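Local coordinates for putative Lipoprotein (Shewanella oneidensis, PDB 3U24) that is a putative lipoprotein of unknown function that binds zinc and calcium ions and is probably related to metallopeptidases, at residues Tyr264-Met278 against Tyr466-Tyr480. Sequence-based numbering, arbitrary orientation. Where two conformers were deposited one is given.
Sequences YQKAMVDKDRVQGEM and YKWNLRVICNTILDY. With ZN (zinc ion), chain L.
Tyr264 and Tyr480 form an offset stack at one end of this contact, ring centroids 4.7 Å apart and planes inclined by 25°. Tyr264 CB adds a CH-pi contact over the face of the Tyr480 ring, while Met268 CG lies near the rim over the Tyr264 face turned away from Tyr480. Apolar packing continues from there: Ile477 CD1 meets SE of Met268, a selenomethionine, at 3.8 Å, and Ile473 CD1 reaches tip to tip toward Val274 CG2. Helices 260-289 and 459-485 of this largely helical DUF885 fold interlock knobs-into-holes; their segments 264-278 and 466-480 run roughly antiparallel, at 138° with axes 9.0 Å apart. Small Ala267 lets them close up, its CB lying against Ile477 CG1 and Thr476 CG2. At the other end Tyr466 CG stands anti to the carbonyl carbon (chi1 -75°), which aims the ring among Arg273, Val274, Glu277 and Met278, with CB 3.4 Å from Met278 CG. A serine here removes the ring, which would probably open a gap beside Glu277 CB and strip Val274 CG1 of its contact with CD1. Among the charges, Asp270 OD2 turns to Tyr525 and Arg529. Lys271 packs its CD on Ile477 CD1 and bends away to Glu499, and Asp272 binds a zinc ion through both carboxylate oxygens.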
loop_
_atom_site.group_PDB
_atom_site.type_symbol
_atom_site.label_atom_id
_atom_site.label_comp_id
_atom_site.label_asym_id
_atom_site.label_seq_id
_atom_site.Cartn_x
_atom_site.Cartn_y
_atom_site.Cartn_z
ATOM N N TYR A 264 11.944 -4.323 -14.518
ATOM C CA TYR A 264 13.238 -4.644 -13.899
ATOM C C TYR A 264 14.378 -4.121 -14.770
ATOM O O TYR A 264 15.280 -3.487 -14.275
ATOM C CB TYR A 264 13.396 -6.148 -13.735
ATOM C CG TYR A 264 14.805 -6.607 -13.391
ATOM C CD1 TYR A 264 15.271 -6.544 -12.094
ATOM C CD2 TYR A 264 15.645 -7.155 -14.369
ATOM C CE1 TYR A 264 16.541 -6.976 -11.785
ATOM C CE2 TYR A 264 16.904 -7.593 -14.074
ATOM C CZ TYR A 264 17.350 -7.497 -12.764
ATOM O OH TYR A 264 18.602 -7.930 -12.439
ATOM N N GLN A 265 14.322 -4.390 -16.062
ATOM C CA GLN A 265 15.373 -3.924 -16.965
ATOM C C GLN A 265 15.462 -2.394 -16.965
ATOM O O GLN A 265 16.558 -1.840 -16.895
ATOM C CB GLN A 265 15.196 -4.494 -18.386
ATOM C CG GLN A 265 15.309 -6.037 -18.397
ATOM C CD GLN A 265 14.966 -6.683 -19.755
ATOM O OE1 GLN A 265 14.124 -6.176 -20.533
ATOM N NE2 GLN A 265 15.632 -7.794 -20.047
ATOM N N LYS A 266 14.321 -1.711 -16.972
ATOM C CA LYS A 266 14.324 -0.269 -16.828
ATOM C C LYS A 266 14.907 0.171 -15.465
ATOM O O LYS A 266 15.599 1.201 -15.381
ATOM C CB LYS A 266 12.925 0.321 -17.000
ATOM C CG LYS A 266 12.392 0.392 -18.439
ATOM C CD LYS A 266 10.906 0.815 -18.398
ATOM C CE LYS A 266 10.163 0.543 -19.701
ATOM N NZ LYS A 266 10.563 1.594 -20.671
ATOM N N ALA A 267 14.597 -0.570 -14.411
ATOM C CA ALA A 267 15.058 -0.198 -13.051
ATOM C C ALA A 267 16.593 -0.299 -12.968
ATOM O O ALA A 267 17.260 0.575 -12.407
ATOM C CB ALA A 267 14.373 -1.052 -11.972
HETATM N N MSE A 268 17.136 -1.318 -13.617
HETATM C CA MSE A 268 18.613 -1.513 -13.668
HETATM C C MSE A 268 19.304 -0.370 -14.375
HETATM O O MSE A 268 20.322 0.096 -13.907
HETATM C CB MSE A 268 18.985 -2.839 -14.346
HETATM C CG MSE A 268 18.659 -4.098 -13.513
HETATM SE SE MSE A 268 19.687 -4.336 -11.853
HETATM C CE MSE A 268 21.316 -5.119 -12.693
ATOM N N VAL A 269 18.767 0.082 -15.501
ATOM C CA VAL A 269 19.311 1.247 -16.204
ATOM C C VAL A 269 19.144 2.544 -15.371
ATOM O O VAL A 269 20.084 3.317 -15.218
ATOM C CB VAL A 269 18.710 1.376 -17.642
ATOM C CG1 VAL A 269 19.074 2.718 -18.289
ATOM C CG2 VAL A 269 19.179 0.193 -18.537
ATOM N N ASP A 270 17.977 2.766 -14.785
ATOM C CA ASP A 270 17.791 3.976 -13.998
ATOM C C ASP A 270 18.764 4.041 -12.806
ATOM O O ASP A 270 19.291 5.098 -12.494
ATOM C CB ASP A 270 16.337 4.141 -13.499
ATOM C CG ASP A 270 15.449 4.924 -14.449
ATOM O OD1 ASP A 270 15.923 5.772 -15.269
ATOM O OD2 ASP A 270 14.222 4.691 -14.356
ATOM N N LYS A 271 18.990 2.911 -12.156
ATOM C CA LYS A 271 19.937 2.848 -11.034
ATOM C C LYS A 271 21.284 3.390 -11.458
ATOM O O LYS A 271 21.820 4.263 -10.825
ATOM C CB LYS A 271 20.074 1.425 -10.474
ATOM C CG LYS A 271 21.075 1.298 -9.327
ATOM C CD LYS A 271 21.280 -0.139 -8.857
ATOM C CE LYS A 271 22.070 -1.014 -9.835
ATOM N NZ LYS A 271 23.549 -0.837 -9.851
ATOM N N ASP A 272 21.789 2.919 -12.577
ATOM C CA ASP A 272 23.059 3.432 -13.092
ATOM C C ASP A 272 23.040 4.922 -13.429
ATOM O O ASP A 272 23.975 5.625 -13.062
ATOM C CB ASP A 272 23.559 2.605 -14.299
ATOM C CG ASP A 272 23.869 1.138 -13.927
ATOM O OD1 ASP A 272 24.181 0.866 -12.745
ATOM O OD2 ASP A 272 23.832 0.251 -14.818
ATOM N N ARG A 273 22.002 5.383 -14.119
ATOM C CA ARG A 273 21.890 6.798 -14.487
ATOM C C ARG A 273 21.893 7.676 -13.217
ATOM O O ARG A 273 22.646 8.652 -13.125
ATOM C CB ARG A 273 20.607 7.060 -15.335
ATOM C CG ARG A 273 20.234 8.553 -15.527
ATOM C CD ARG A 273 18.854 8.865 -16.170
ATOM N NE ARG A 273 17.693 8.541 -15.308
ATOM C CZ ARG A 273 17.248 9.265 -14.279
ATOM N NH1 ARG A 273 16.201 8.805 -13.587
ATOM N NH2 ARG A 273 17.840 10.422 -13.944
ATOM N N VAL A 274 21.074 7.297 -12.234
ATOM C CA VAL A 274 20.918 8.067 -10.993
ATOM C C VAL A 274 22.250 8.130 -10.218
ATOM O O VAL A 274 22.711 9.215 -9.902
ATOM C CB VAL A 274 19.746 7.545 -10.107
ATOM C CG1 VAL A 274 19.845 8.120 -8.695
ATOM C CG2 VAL A 274 18.373 7.871 -10.739
ATOM N N GLN A 275 22.888 6.979 -9.996
ATOM C CA GLN A 275 24.199 6.916 -9.332
ATOM C C GLN A 275 25.277 7.766 -10.035
ATOM O O GLN A 275 26.058 8.435 -9.375
ATOM C CB GLN A 275 24.689 5.466 -9.179
ATOM C CG GLN A 275 23.888 4.627 -8.172
ATOM C CD GLN A 275 24.289 3.156 -8.140
ATOM O OE1 GLN A 275 24.888 2.649 -9.070
ATOM N NE2 GLN A 275 23.946 2.470 -7.075
ATOM N N GLY A 276 25.279 7.762 -11.364
ATOM C CA GLY A 276 26.195 8.585 -12.156
ATOM C C GLY A 276 25.966 10.061 -11.901
ATOM O O GLY A 276 26.934 10.800 -11.730
ATOM N N GLU A 277 24.698 10.500 -11.871
ATOM C CA GLU A 277 24.411 11.897 -11.552
ATOM C C GLU A 277 24.825 12.258 -10.122
ATOM O O GLU A 277 25.402 13.331 -9.890
ATOM C CB GLU A 277 22.947 12.231 -11.763
ATOM C CG GLU A 277 22.567 12.144 -13.240
ATOM C CD GLU A 277 23.436 13.022 -14.119
ATOM O OE1 GLU A 277 23.401 14.248 -13.912
ATOM O OE2 GLU A 277 24.184 12.482 -14.975
HETATM N N MSE A 278 24.545 11.365 -9.180
HETATM C CA MSE A 278 24.996 11.562 -7.810
HETATM C C MSE A 278 26.527 11.686 -7.688
HETATM O O MSE A 278 27.004 12.484 -6.870
HETATM C CB MSE A 278 24.518 10.430 -6.910
HETATM C CG MSE A 278 23.029 10.424 -6.697
HETATM SE SE MSE A 278 22.472 8.807 -5.782
HETATM C CE MSE A 278 22.649 9.503 -3.929
ATOM N N TYR A 466 17.906 12.205 -5.343
ATOM C CA TYR A 466 18.382 10.997 -5.966
ATOM C C TYR A 466 18.491 9.813 -4.990
ATOM O O TYR A 466 18.146 8.685 -5.369
ATOM C CB TYR A 466 19.699 11.238 -6.657
ATOM C CG TYR A 466 19.612 12.001 -7.968
ATOM C CD1 TYR A 466 18.691 11.664 -8.932
ATOM C CD2 TYR A 466 20.531 13.014 -8.262
ATOM C CE1 TYR A 466 18.660 12.317 -10.157
ATOM C CE2 TYR A 466 20.478 13.712 -9.450
ATOM C CZ TYR A 466 19.562 13.341 -10.407
ATOM O OH TYR A 466 19.517 14.014 -11.590
ATOM N N LYS A 467 18.901 10.045 -3.740
ATOM C CA LYS A 467 18.987 8.928 -2.795
ATOM C C LYS A 467 17.582 8.374 -2.561
ATOM O O LYS A 467 17.370 7.140 -2.517
ATOM C CB LYS A 467 19.640 9.309 -1.447
ATOM C CG LYS A 467 19.438 8.272 -0.343
ATOM C CD LYS A 467 19.841 8.780 1.032
ATOM C CE LYS A 467 19.622 7.744 2.150
ATOM N NZ LYS A 467 18.260 7.872 2.802
ATOM N N TRP A 468 16.643 9.303 -2.414
ATOM C CA TRP A 468 15.232 8.978 -2.275
ATOM C C TRP A 468 14.689 8.224 -3.467
ATOM O O TRP A 468 14.032 7.215 -3.317
ATOM C CB TRP A 468 14.503 10.291 -2.067
ATOM C CG TRP A 468 13.096 10.257 -1.566
ATOM C CD1 TRP A 468 11.935 10.528 -2.293
ATOM C CD2 TRP A 468 12.643 10.062 -0.186
ATOM N NE1 TRP A 468 10.823 10.482 -1.473
ATOM C CE2 TRP A 468 11.179 10.207 -0.209
ATOM C CE3 TRP A 468 13.274 9.765 1.016
ATOM C CZ2 TRP A 468 10.409 10.061 0.926
ATOM C CZ3 TRP A 468 12.482 9.617 2.155
ATOM C CH2 TRP A 468 11.083 9.769 2.109
ATOM N N ASN A 469 15.001 8.667 -4.669
ATOM C CA ASN A 469 14.589 7.943 -5.864
ATOM C C ASN A 469 15.159 6.532 -5.903
ATOM O O ASN A 469 14.472 5.590 -6.342
ATOM C CB ASN A 469 15.039 8.714 -7.114
ATOM C CG ASN A 469 14.219 8.396 -8.363
ATOM O OD1 ASN A 469 14.787 8.268 -9.425
ATOM N ND2 ASN A 469 12.890 8.316 -8.247
ATOM N N LEU A 470 16.410 6.363 -5.465
ATOM C CA LEU A 470 17.001 5.019 -5.423
ATOM C C LEU A 470 16.189 4.009 -4.583
ATOM O O LEU A 470 16.139 2.825 -4.914
ATOM C CB LEU A 470 18.460 5.049 -4.950
ATOM C CG LEU A 470 19.474 5.527 -5.995
ATOM C CD1 LEU A 470 20.838 5.720 -5.347
ATOM C CD2 LEU A 470 19.554 4.540 -7.165
ATOM N N ARG A 471 15.533 4.470 -3.530
ATOM C CA ARG A 471 14.653 3.599 -2.723
ATOM C C ARG A 471 13.619 2.897 -3.629
ATOM O O ARG A 471 13.356 1.688 -3.531
ATOM C CB ARG A 471 13.909 4.474 -1.703
ATOM C CG ARG A 471 13.614 3.899 -0.322
ATOM C CD ARG A 471 13.246 5.049 0.656
ATOM N NE ARG A 471 11.796 5.344 0.710
ATOM C CZ ARG A 471 11.094 6.161 -0.106
ATOM N NH1 ARG A 471 9.774 6.296 0.086
ATOM N NH2 ARG A 471 11.661 6.845 -1.117
ATOM N N VAL A 472 13.009 3.701 -4.491
ATOM C CA VAL A 472 11.923 3.249 -5.331
ATOM C C VAL A 472 12.438 2.296 -6.424
ATOM O O VAL A 472 11.879 1.217 -6.632
ATOM C CB VAL A 472 11.191 4.492 -5.888
ATOM C CG1 VAL A 472 10.300 4.123 -7.018
ATOM C CG2 VAL A 472 10.416 5.127 -4.728
ATOM N N ILE A 473 13.545 2.669 -7.040
ATOM C CA ILE A 473 14.207 1.854 -8.051
ATOM C C ILE A 473 14.662 0.506 -7.435
ATOM O O ILE A 473 14.321 -0.582 -7.962
ATOM C CB ILE A 473 15.411 2.612 -8.686
ATOM C CG1 ILE A 473 14.930 3.930 -9.367
ATOM C CG2 ILE A 473 16.134 1.734 -9.688
ATOM C CD1 ILE A 473 16.065 4.862 -9.799
ATOM N N CYS A 474 15.393 0.582 -6.322
ATOM C CA CYS A 474 15.896 -0.618 -5.689
ATOM C C CYS A 474 14.805 -1.482 -5.053
ATOM O O CYS A 474 14.984 -2.694 -4.933
ATOM C CB CYS A 474 17.039 -0.314 -4.714
ATOM S SG CYS A 474 18.506 0.415 -5.542
ATOM N N ASN A 475 13.663 -0.910 -4.701
ATOM C CA ASN A 475 12.520 -1.736 -4.256
ATOM C C ASN A 475 12.099 -2.731 -5.346
ATOM O O ASN A 475 11.745 -3.871 -5.026
ATOM C CB ASN A 475 11.284 -0.895 -3.905
ATOM C CG ASN A 475 11.328 -0.302 -2.497
ATOM O OD1 ASN A 475 12.158 -0.649 -1.651
ATOM N ND2 ASN A 475 10.371 0.577 -2.232
ATOM N N THR A 476 12.120 -2.277 -6.616
ATOM C CA THR A 476 11.753 -3.074 -7.769
ATOM C C THR A 476 12.799 -4.135 -8.049
ATOM O O THR A 476 12.467 -5.300 -8.235
ATOM C CB THR A 476 11.520 -2.182 -9.025
ATOM O OG1 THR A 476 10.333 -1.444 -8.815
ATOM C CG2 THR A 476 11.358 -2.975 -10.320
ATOM N N ILE A 477 14.054 -3.739 -8.072
ATOM C CA ILE A 477 15.162 -4.697 -8.237
ATOM C C ILE A 477 15.094 -5.826 -7.190
ATOM O O ILE A 477 15.211 -7.023 -7.507
ATOM C CB ILE A 477 16.510 -3.966 -8.199
ATOM C CG1 ILE A 477 16.566 -2.989 -9.362
ATOM C CG2 ILE A 477 17.703 -4.923 -8.290
ATOM C CD1 ILE A 477 17.815 -2.155 -9.403
ATOM N N LEU A 478 14.877 -5.440 -5.956
ATOM C CA LEU A 478 14.864 -6.359 -4.847
ATOM C C LEU A 478 13.703 -7.332 -4.966
ATOM O O LEU A 478 13.878 -8.572 -4.883
ATOM C CB LEU A 478 14.747 -5.571 -3.541
ATOM C CG LEU A 478 14.540 -6.378 -2.249
ATOM C CD1 LEU A 478 15.884 -6.765 -1.701
ATOM C CD2 LEU A 478 13.815 -5.599 -1.155
ATOM N N ASP A 479 12.506 -6.786 -5.177
ATOM C CA ASP A 479 11.322 -7.647 -5.164
ATOM C C ASP A 479 11.397 -8.685 -6.290
ATOM O O ASP A 479 11.159 -9.882 -6.074
ATOM C CB ASP A 479 10.028 -6.856 -5.233
ATOM C CG ASP A 479 8.801 -7.719 -4.919
ATOM O OD1 ASP A 479 8.583 -8.055 -3.716
ATOM O OD2 ASP A 479 8.036 -8.028 -5.873
ATOM N N TYR A 480 11.791 -8.216 -7.467
ATOM C CA TYR A 480 11.904 -9.044 -8.647
ATOM C C TYR A 480 13.014 -10.057 -8.491
ATOM O O TYR A 480 12.812 -11.246 -8.740
ATOM C CB TYR A 480 12.140 -8.161 -9.890
ATOM C CG TYR A 480 12.159 -8.915 -11.203
ATOM C CD1 TYR A 480 10.979 -9.220 -11.874
ATOM C CD2 TYR A 480 13.348 -9.360 -11.755
ATOM C CE1 TYR A 480 10.995 -9.944 -13.087
ATOM C CE2 TYR A 480 13.376 -10.081 -12.949
ATOM C CZ TYR A 480 12.202 -10.356 -13.630
ATOM O OH TYR A 480 12.236 -11.072 -14.835
HETATM ZN ZN ZN L . 24.371 -1.602 -13.523
HETATM O O HOH W 1 25.487 -1.107 -12.123
HETATM O O HOH W 2 23.794 -3.707 -14.180
HETATM O O HOH W 3 22.912 -1.688 -12.627
#